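Local coordinates for ABC-type amino acid transport system, permease component (Caldanaerobacter subterraneus subsp. tengcongensis MB4, PDB 4YMU), which probably forms the membrane-spanning part of an amino acid ABC importer and holds arginine in a pocket among its helices, at residues 104-109 with 147-152; 28-33 with 97-102; 38-43 with 53-58. One frame throughout, in Å; residues are numbered along the deposited sequence.

Contact 1: residues 104-109 with 147-152. With ARG (arginine), chain I.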
loop_
_atom_site.group_PDB
_atom_site.type_symbol
_atom_site.label_atom_id
_atom_site.label_comp_id
_atom_site.label_asym_id
_atom_site.label_seq_id
_atom_site.Cartn_x
_atom_site.Cartn_y
_atom_site.Cartn_z
ATOM N N ALA C 104 1.979 -8.239 20.078
ATOM C CA ALA C 104 0.812 -7.402 20.320
ATOM C C ALA C 104 0.636 -6.386 19.177
ATOM O O ALA C 104 -0.480 -6.221 18.617
ATOM C CB ALA C 104 0.947 -6.686 21.657
ATOM N N GLU C 105 1.736 -5.721 18.812
ATOM C CA GLU C 105 1.649 -4.785 17.689
ATOM C C GLU C 105 1.264 -5.470 16.389
ATOM O O GLU C 105 0.435 -4.958 15.625
ATOM C CB GLU C 105 2.945 -4.013 17.482
ATOM C CG GLU C 105 2.814 -2.581 17.892
ATOM C CD GLU C 105 1.510 -1.984 17.417
ATOM O OE1 GLU C 105 1.390 -1.676 16.198
ATOM O OE2 GLU C 105 0.596 -1.855 18.275
ATOM N N ILE C 106 1.854 -6.637 16.152
ATOM C CA ILE C 106 1.554 -7.391 14.951
ATOM C C ILE C 106 0.050 -7.673 14.836
ATOM O O ILE C 106 -0.548 -7.505 13.766
ATOM C CB ILE C 106 2.356 -8.698 14.895
ATOM C CG1 ILE C 106 3.700 -8.456 14.218
ATOM C CG2 ILE C 106 1.607 -9.778 14.132
ATOM C CD1 ILE C 106 4.693 -9.573 14.472
ATOM N N ILE C 107 -0.561 -8.070 15.942
ATOM C CA ILE C 107 -1.989 -8.340 15.937
ATOM C C ILE C 107 -2.792 -7.083 15.620
ATOM O O ILE C 107 -3.672 -7.101 14.727
ATOM C CB ILE C 107 -2.458 -8.937 17.264
ATOM C CG1 ILE C 107 -1.805 -10.312 17.482
ATOM C CG2 ILE C 107 -3.990 -8.994 17.309
ATOM C CD1 ILE C 107 -2.183 -10.962 18.800
ATOM N N ARG C 108 -2.491 -5.996 16.338
ATOM C CA ARG C 108 -3.214 -4.743 16.091
ATOM C C ARG C 108 -3.155 -4.317 14.623
ATOM O O ARG C 108 -4.135 -3.810 14.068
ATOM C CB ARG C 108 -2.695 -3.612 16.975
ATOM C CG ARG C 108 -3.611 -2.410 17.005
ATOM C CD ARG C 108 -2.830 -1.146 17.280
ATOM N NE ARG C 108 -1.663 -1.046 16.406
ATOM C CZ ARG C 108 -1.705 -0.814 15.098
ATOM N NH1 ARG C 108 -2.866 -0.647 14.478
ATOM N NH2 ARG C 108 -0.575 -0.755 14.402
ATOM N N ALA C 109 -2.010 -4.558 13.993
ATOM C CA ALA C 109 -1.810 -4.106 12.629
ATOM C C ALA C 109 -2.431 -5.071 11.624
ATOM O O ALA C 109 -2.809 -4.666 10.527
ATOM C CB ALA C 109 -0.344 -3.933 12.345
ATOM N N PRO C 147 1.544 -14.740 8.745
ATOM C CA PRO C 147 2.854 -14.602 8.102
ATOM C C PRO C 147 3.802 -13.695 8.885
ATOM O O PRO C 147 5.016 -13.844 8.763
ATOM C CB PRO C 147 2.516 -13.934 6.762
ATOM C CG PRO C 147 1.090 -14.216 6.535
ATOM C CD PRO C 147 0.467 -14.212 7.894
ATOM N N ALA C 148 3.262 -12.772 9.675
ATOM C CA ALA C 148 4.115 -11.815 10.364
ATOM C C ALA C 148 4.609 -12.420 11.678
ATOM O O ALA C 148 5.645 -12.015 12.212
ATOM C CB ALA C 148 3.384 -10.492 10.595
ATOM N N LEU C 149 3.851 -13.389 12.185
ATOM C CA LEU C 149 4.271 -14.215 13.302
ATOM C C LEU C 149 5.443 -15.082 12.860
ATOM O O LEU C 149 6.482 -15.140 13.540
ATOM C CB LEU C 149 3.118 -15.105 13.769
ATOM C CG LEU C 149 2.006 -14.430 14.575
ATOM C CD1 LEU C 149 1.108 -15.460 15.255
ATOM C CD2 LEU C 149 2.602 -13.481 15.600
ATOM N N GLY C 150 5.280 -15.742 11.712
ATOM C CA GLY C 150 6.325 -16.576 11.146
ATOM C C GLY C 150 7.610 -15.791 10.981
ATOM O O GLY C 150 8.707 -16.312 11.165
ATOM N N ASN C 151 7.461 -14.520 10.633
ATOM C CA ASN C 151 8.594 -13.633 10.474
ATOM C C ASN C 151 9.191 -13.223 11.814
ATOM O O ASN C 151 10.388 -12.959 11.916
ATOM C CB ASN C 151 8.154 -12.403 9.705
ATOM C CG ASN C 151 9.194 -11.317 9.698
ATOM O OD1 ASN C 151 9.100 -10.358 10.463
ATOM N ND2 ASN C 151 10.184 -11.445 8.824
ATOM N N GLU C 152 8.350 -13.148 12.839
ATOM C CA GLU C 152 8.812 -12.792 14.166
ATOM C C GLU C 152 9.774 -13.858 14.666
ATOM O O GLU C 152 10.865 -13.546 15.134
ATOM C CB GLU C 152 7.624 -12.602 15.113
ATOM C CG GLU C 152 7.958 -12.651 16.606
ATOM C CD GLU C 152 8.658 -11.399 17.137
ATOM O OE1 GLU C 152 9.131 -10.555 16.339
ATOM O OE2 GLU C 152 8.719 -11.259 18.380
HETATM N N ARG I . 17.586 -6.084 18.900
HETATM C CA ARG I . 16.570 -5.031 18.940
HETATM C C ARG I . 16.260 -4.589 20.360
HETATM O O ARG I . 15.545 -3.599 20.565
HETATM C CB ARG I . 15.270 -5.495 18.290
HETATM C CG ARG I . 14.509 -6.536 19.066
HETATM C CD ARG I . 13.367 -7.070 18.215
HETATM N NE ARG I . 12.459 -7.924 18.969
HETATM C CZ ARG I . 11.510 -8.671 18.420
HETATM N NH1 ARG I . 10.728 -9.419 19.188
HETATM N NH2 ARG I . 11.351 -8.677 17.101
HETATM O OXT ARG I . 16.697 -5.227 21.318
#
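Ile106 of helix 87-112 packs onto Ala148 and Leu149 of helix 129-160 in a small apolar contact between nearly antiparallel helices, next to the arginine pocket of this permease. The axes of the two segments keep 10.2 Å apart at an angle of 160°, wide enough that one large side chain does most of the bridging. Ile106 points toward the other helix and forks over Ala148. Its CG2 lies 4.0 Å from Ala148 CB, while its CD1 reaches the backbone, 3.5 Å from Ala148 O. With chi1 at -89°, CG2 stands roughly opposite the backbone N, a setting that also brings it 4.1 Å from Leu149 CD2. Farther along, the same CD1 meets the aliphatic base of Glu152, at 4.3 Å from its CB.

Beyond that base Glu152 bends away at chi2 (75°) and turns its carboxylate to the bound arginine. Each carboxylate oxygen accepts from one guanidinium nitrogen: NH2 of the arginine to Glu152 OE1 at 3.0 Å, NH1 to OE2 at 2.8 Å. The double grip should limit rotation of both groups, and Ser99 OG gives OE2 a further partner. The apolar contact thus runs up to the stem of an acid that lines the arginine pocket.

On helix 87-112 itself, Arg108 grips Glu105 side-on, NE to OE2 and NH2 to OE1 (2.8 Å), both acceptors near the guanidinium plane and using their syn lone pairs. Lys44 adds a second positive charge at OE2, so the carboxylate is likely to stay ionised. Around the contact, helix 12-44 lies against Ala104, Ile107 and Arg108, and helix 49-63 touches Ala104 and Glu105; Leu149 and Glu152 also pack on Val103 of helix 87-112.

Contact 2: residues 28-33 with 97-102. With ARG (arginine), chain I.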
loop_
_atom_site.group_PDB
_atom_site.type_symbol
_atom_site.label_atom_id
_atom_site.label_comp_id
_atom_site.label_asym_id
_atom_site.label_seq_id
_atom_site.Cartn_x
_atom_site.Cartn_y
_atom_site.Cartn_z
ATOM N N LEU C 28 10.153 -21.811 22.431
ATOM C CA LEU C 28 9.440 -21.633 23.693
ATOM C C LEU C 28 9.130 -20.162 23.980
ATOM O O LEU C 28 8.041 -19.833 24.452
ATOM C CB LEU C 28 10.239 -22.256 24.845
ATOM C CG LEU C 28 9.640 -22.171 26.251
ATOM C CD1 LEU C 28 8.242 -22.787 26.294
ATOM C CD2 LEU C 28 10.560 -22.858 27.267
ATOM N N ALA C 29 10.085 -19.282 23.689
ATOM C CA ALA C 29 9.908 -17.864 23.974
ATOM C C ALA C 29 8.824 -17.295 23.076
ATOM O O ALA C 29 7.830 -16.728 23.552
ATOM C CB ALA C 29 11.210 -17.114 23.773
ATOM N N VAL C 30 9.009 -17.492 21.774
ATOM C CA VAL C 30 8.065 -17.016 20.779
ATOM C C VAL C 30 6.665 -17.569 21.048
ATOM O O VAL C 30 5.690 -16.820 20.987
ATOM C CB VAL C 30 8.529 -17.347 19.355
ATOM C CG1 VAL C 30 7.422 -17.054 18.362
ATOM C CG2 VAL C 30 9.777 -16.534 19.013
ATOM N N THR C 31 6.570 -18.867 21.335
ATOM C CA THR C 31 5.290 -19.479 21.691
ATOM C C THR C 31 4.619 -18.750 22.848
ATOM O O THR C 31 3.442 -18.403 22.777
ATOM C CB THR C 31 5.442 -20.954 22.076
ATOM O OG1 THR C 31 5.667 -21.734 20.900
ATOM C CG2 THR C 31 4.180 -21.456 22.745
ATOM N N ILE C 32 5.388 -18.505 23.903
ATOM C CA ILE C 32 4.887 -17.816 25.082
ATOM C C ILE C 32 4.630 -16.353 24.754
ATOM O O ILE C 32 3.639 -15.776 25.198
ATOM C CB ILE C 32 5.885 -17.946 26.271
ATOM C CG1 ILE C 32 5.826 -19.361 26.864
ATOM C CG2 ILE C 32 5.570 -16.938 27.355
ATOM C CD1 ILE C 32 6.921 -19.656 27.853
ATOM N N GLY C 33 5.518 -15.768 23.954
ATOM C CA GLY C 33 5.398 -14.375 23.547
ATOM C C GLY C 33 4.146 -14.087 22.728
ATOM O O GLY C 33 3.654 -12.957 22.699
ATOM N N ILE C 97 8.904 -11.940 26.768
ATOM C CA ILE C 97 8.322 -10.629 27.068
ATOM C C ILE C 97 8.517 -9.673 25.881
ATOM O O ILE C 97 7.546 -9.054 25.378
ATOM C CB ILE C 97 8.894 -10.049 28.383
ATOM C CG1 ILE C 97 8.175 -10.655 29.599
ATOM C CG2 ILE C 97 8.789 -8.545 28.423
ATOM C CD1 ILE C 97 9.007 -10.572 30.898
ATOM N N ASN C 98 9.764 -9.571 25.424
ATOM C CA ASN C 98 10.097 -8.736 24.271
ATOM C C ASN C 98 9.170 -9.062 23.077
ATOM O O ASN C 98 8.461 -8.188 22.514
ATOM C CB ASN C 98 11.574 -8.960 23.927
ATOM C CG ASN C 98 12.070 -8.066 22.805
ATOM O OD1 ASN C 98 12.240 -8.517 21.672
ATOM N ND2 ASN C 98 12.311 -6.795 23.110
ATOM N N SER C 99 9.135 -10.351 22.756
ATOM C CA SER C 99 8.303 -10.869 21.701
ATOM C C SER C 99 6.844 -10.565 21.977
ATOM O O SER C 99 6.092 -10.348 21.048
ATOM C CB SER C 99 8.489 -12.374 21.527
ATOM O OG SER C 99 7.716 -12.842 20.430
ATOM N N SER C 100 6.435 -10.559 23.241
ATOM C CA SER C 100 5.025 -10.316 23.538
ATOM C C SER C 100 4.659 -8.917 23.066
ATOM O O SER C 100 3.600 -8.707 22.460
ATOM C CB SER C 100 4.714 -10.457 25.028
ATOM O OG SER C 100 5.068 -9.280 25.730
ATOM N N ALA C 101 5.536 -7.955 23.332
ATOM C CA ALA C 101 5.246 -6.603 22.871
ATOM C C ALA C 101 5.142 -6.547 21.335
ATOM O O ALA C 101 4.134 -6.043 20.754
ATOM C CB ALA C 101 6.286 -5.634 23.373
ATOM N N TYR C 102 6.174 -7.063 20.666
ATOM C CA TYR C 102 6.165 -6.985 19.200
ATOM C C TYR C 102 4.961 -7.720 18.584
ATOM O O TYR C 102 4.371 -7.253 17.606
ATOM C CB TYR C 102 7.496 -7.459 18.613
ATOM C CG TYR C 102 8.628 -6.487 18.884
ATOM C CD1 TYR C 102 8.915 -5.456 17.997
ATOM C CD2 TYR C 102 9.403 -6.592 20.043
ATOM C CE1 TYR C 102 9.950 -4.562 18.244
ATOM C CE2 TYR C 102 10.440 -5.706 20.302
ATOM C CZ TYR C 102 10.715 -4.692 19.405
ATOM O OH TYR C 102 11.745 -3.802 19.657
HETATM N N ARG I . 17.586 -6.084 18.900
HETATM C CA ARG I . 16.570 -5.031 18.940
HETATM C C ARG I . 16.260 -4.589 20.360
HETATM O O ARG I . 15.545 -3.599 20.565
HETATM C CB ARG I . 15.270 -5.495 18.290
HETATM C CG ARG I . 14.509 -6.536 19.066
HETATM C CD ARG I . 13.367 -7.070 18.215
HETATM N NE ARG I . 12.459 -7.924 18.969
HETATM C CZ ARG I . 11.510 -8.671 18.420
HETATM N NH1 ARG I . 10.728 -9.419 19.188
HETATM N NH2 ARG I . 11.351 -8.677 17.101
HETATM O OXT ARG I . 16.697 -5.227 21.318
#
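Gly33 and Ser100 bring helices 12-44 and 87-112 together backbone to backbone, their CA atoms 4.1 Å apart where the segment axes cross at -45°. The glycine carbonyl receives a CA-H...O contact, Ser100 CA lying 3.1 Å from Gly33 O. Lack of a side chain on Gly33 leaves room for Ser99, whose CB sits 4.2 Å from Gly33 CA. While this side of segment 97-102 packs closely on Gly33, its Asn98, Ser99 and Tyr102 line the arginine pocket.

The hydrogen bonds lead away from this seam. Ser100 OG turns back to Ile97 O, lying in the carbonyl plane on a lone pair, and probably also pairs with Tyr58 OH; the Ser99 hydroxyl is directed to Glu152. Asn98 OD1 faces the bound arginine and accepts from both its NE (2.8 Å) and its NH1 (3.0 Å).

The third kind is flat packing: the arginine guanidinium lies over one face of the Tyr102 ring, NE 3.3 Å above the plane and offset toward the rim, with NH1 3.2 Å from Tyr102 CD2. A serine in place of Tyr102 would probably leave that guanidinium without its aromatic cover and freer to shift.

Helix 129-160 closes in through Met156, on Val30 and Ser99, while helix 49-63 covers Ile97 and Ala101, and helix 67-75 meets Asn98.

Contact 3: residues 38-43 with 53-58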
loop_
_atom_site.group_PDB
_atom_site.type_symbol
_atom_site.label_atom_id
_atom_site.label_comp_id
_atom_site.label_asym_id
_atom_site.label_seq_id
_atom_site.Cartn_x
_atom_site.Cartn_y
_atom_site.Cartn_z
ATOM N N LEU C 38 -1.104 -11.844 22.478
ATOM C CA LEU C 38 -2.549 -11.860 22.247
ATOM C C LEU C 38 -3.296 -11.219 23.410
ATOM O O LEU C 38 -4.207 -10.412 23.227
ATOM C CB LEU C 38 -3.029 -13.307 22.084
ATOM C CG LEU C 38 -4.541 -13.545 22.054
ATOM C CD1 LEU C 38 -5.223 -12.715 20.967
ATOM C CD2 LEU C 38 -4.834 -15.031 21.866
ATOM N N PHE C 39 -2.881 -11.590 24.612
ATOM C CA PHE C 39 -3.502 -11.130 25.833
ATOM C C PHE C 39 -3.298 -9.631 25.961
ATOM O O PHE C 39 -4.207 -8.896 26.347
ATOM C CB PHE C 39 -2.856 -11.864 27.004
ATOM C CG PHE C 39 -3.751 -12.030 28.186
ATOM C CD1 PHE C 39 -4.751 -12.996 28.181
ATOM C CD2 PHE C 39 -3.574 -11.251 29.322
ATOM C CE1 PHE C 39 -5.579 -13.164 29.288
ATOM C CE2 PHE C 39 -4.395 -11.414 30.432
ATOM C CZ PHE C 39 -5.399 -12.371 30.417
ATOM N N ILE C 40 -2.094 -9.185 25.621
ATOM C CA ILE C 40 -1.746 -7.776 25.715
ATOM C C ILE C 40 -2.593 -6.969 24.736
ATOM O O ILE C 40 -3.045 -5.868 25.056
ATOM C CB ILE C 40 -0.256 -7.535 25.388
ATOM C CG1 ILE C 40 0.652 -8.268 26.372
ATOM C CG2 ILE C 40 0.073 -6.048 25.444
ATOM C CD1 ILE C 40 0.616 -7.685 27.746
ATOM N N ALA C 41 -2.808 -7.533 23.549
ATOM C CA ALA C 41 -3.563 -6.860 22.492
ATOM C C ALA C 41 -5.017 -6.645 22.919
ATOM O O ALA C 41 -5.552 -5.542 22.781
ATOM C CB ALA C 41 -3.499 -7.668 21.211
ATOM N N LEU C 42 -5.632 -7.706 23.448
ATOM C CA LEU C 42 -6.996 -7.672 23.973
ATOM C C LEU C 42 -7.173 -6.573 25.018
ATOM O O LEU C 42 -8.203 -5.902 25.068
ATOM C CB LEU C 42 -7.356 -9.033 24.579
ATOM C CG LEU C 42 -8.103 -10.029 23.685
ATOM C CD1 LEU C 42 -7.994 -9.632 22.237
ATOM C CD2 LEU C 42 -7.612 -11.454 23.867
ATOM N N MET C 43 -6.156 -6.400 25.850
ATOM C CA MET C 43 -6.155 -5.352 26.855
ATOM C C MET C 43 -6.179 -3.967 26.229
ATOM O O MET C 43 -6.824 -3.051 26.741
ATOM C CB MET C 43 -4.919 -5.476 27.735
ATOM C CG MET C 43 -4.988 -6.593 28.741
ATOM S SD MET C 43 -3.709 -6.392 29.995
ATOM C CE MET C 43 -3.509 -8.094 30.496
ATOM N N LEU C 53 -4.365 1.672 28.886
ATOM C CA LEU C 53 -3.195 2.468 29.242
ATOM C C LEU C 53 -2.018 1.563 29.594
ATOM O O LEU C 53 -0.884 1.796 29.164
ATOM C CB LEU C 53 -3.505 3.383 30.424
ATOM C CG LEU C 53 -2.363 4.341 30.760
ATOM C CD1 LEU C 53 -2.273 5.431 29.689
ATOM C CD2 LEU C 53 -2.521 4.937 32.155
ATOM N N VAL C 54 -2.297 0.530 30.382
ATOM C CA VAL C 54 -1.252 -0.397 30.818
ATOM C C VAL C 54 -0.688 -1.206 29.647
ATOM O O VAL C 54 0.525 -1.436 29.573
ATOM C CB VAL C 54 -1.701 -1.303 32.011
ATOM C CG1 VAL C 54 -2.079 -2.707 31.550
ATOM C CG2 VAL C 54 -0.604 -1.369 33.054
ATOM N N ALA C 55 -1.562 -1.629 28.734
ATOM C CA ALA C 55 -1.121 -2.408 27.588
ATOM C C ALA C 55 -0.263 -1.531 26.697
ATOM O O ALA C 55 0.803 -1.951 26.231
ATOM C CB ALA C 55 -2.312 -2.951 26.812
ATOM N N SER C 56 -0.709 -0.298 26.485
ATOM C CA SER C 56 0.044 0.618 25.638
ATOM C C SER C 56 1.413 0.908 26.235
ATOM O O SER C 56 2.418 0.922 25.520
ATOM C CB SER C 56 -0.731 1.912 25.375
ATOM O OG SER C 56 -1.818 1.675 24.487
ATOM N N SER C 57 1.447 1.119 27.549
ATOM C CA SER C 57 2.699 1.438 28.230
ATOM C C SER C 57 3.670 0.262 28.182
ATOM O O SER C 57 4.838 0.442 27.862
ATOM C CB SER C 57 2.434 1.871 29.668
ATOM O OG SER C 57 1.877 3.173 29.699
ATOM N N TYR C 58 3.167 -0.934 28.481
ATOM C CA TYR C 58 3.925 -2.175 28.367
ATOM C C TYR C 58 4.574 -2.288 26.996
ATOM O O TYR C 58 5.806 -2.376 26.881
ATOM C CB TYR C 58 2.982 -3.354 28.602
ATOM C CG TYR C 58 3.588 -4.733 28.451
ATOM C CD1 TYR C 58 4.061 -5.434 29.552
ATOM C CD2 TYR C 58 3.640 -5.356 27.217
ATOM C CE1 TYR C 58 4.589 -6.713 29.414
ATOM C CE2 TYR C 58 4.165 -6.627 27.071
ATOM C CZ TYR C 58 4.637 -7.301 28.169
ATOM O OH TYR C 58 5.158 -8.564 28.013
#
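Ile40, the residue with the most surface buried here, faces Ala55 and Tyr58 where helix 12-44 meets helix 49-63, the next long helix of the chain. The segment axes approach to 8.6 Å at 131°. Ile40 divides its contacts by branch. CD1 lies over one face of the Tyr58 ring in a CH-pi contact, 3.9 Å from the ring centroid and 17° off the normal, and the two side chains cross at about a right angle. CG2 serves both partners, 4.1 Å from Ala55 CB and 4.0 Å from Tyr58 CD2. With CG trans to its backbone N (chi1 177°), Tyr58 extends its ring beneath the methyl.

Ala55 is the small residue that lets the helices close up. Its CB touches the backbone, 3.5 Å from Ile40 O, and is flanked by Met43 CB at 3.7 Å. Met43 then runs on, extended beyond CG, until its SD comes 4.3 Å from Val54 CG1 at the surface.

Ile97 of helix 87-112 packs on Tyr58 as well. Chemically the contact is apolar, held by shape and a methyl-on-ring fit, while the polar end of Tyr58, probably hydrogen-bonded to Ser100, ties the pair to that third helix.

How the contacts relate
The three contacts join four helices of the permease chain: 12-44, 49-63, 87-112 and 129-160. Contacts 2 and 3 both use helix 12-44, while contacts 1 and 2 share helix 87-112. Along the chain contact 3 falls within the interval spanned by contact 2, and contact 1 opens only after contact 2 has closed. The centres of contacts 1 and 2 are about 11 Å apart, those of contacts 2 and 3 about 13 Å, and those of contacts 1 and 3 about 15 Å. Contacts 1 and 2 supply arginine-pocket residues from helices 129-160 and 87-112, whereas contact 3 joins helices 12-44 and 49-63 farther out, about 17 Å from the chain centre, against Ala104 and Ile107.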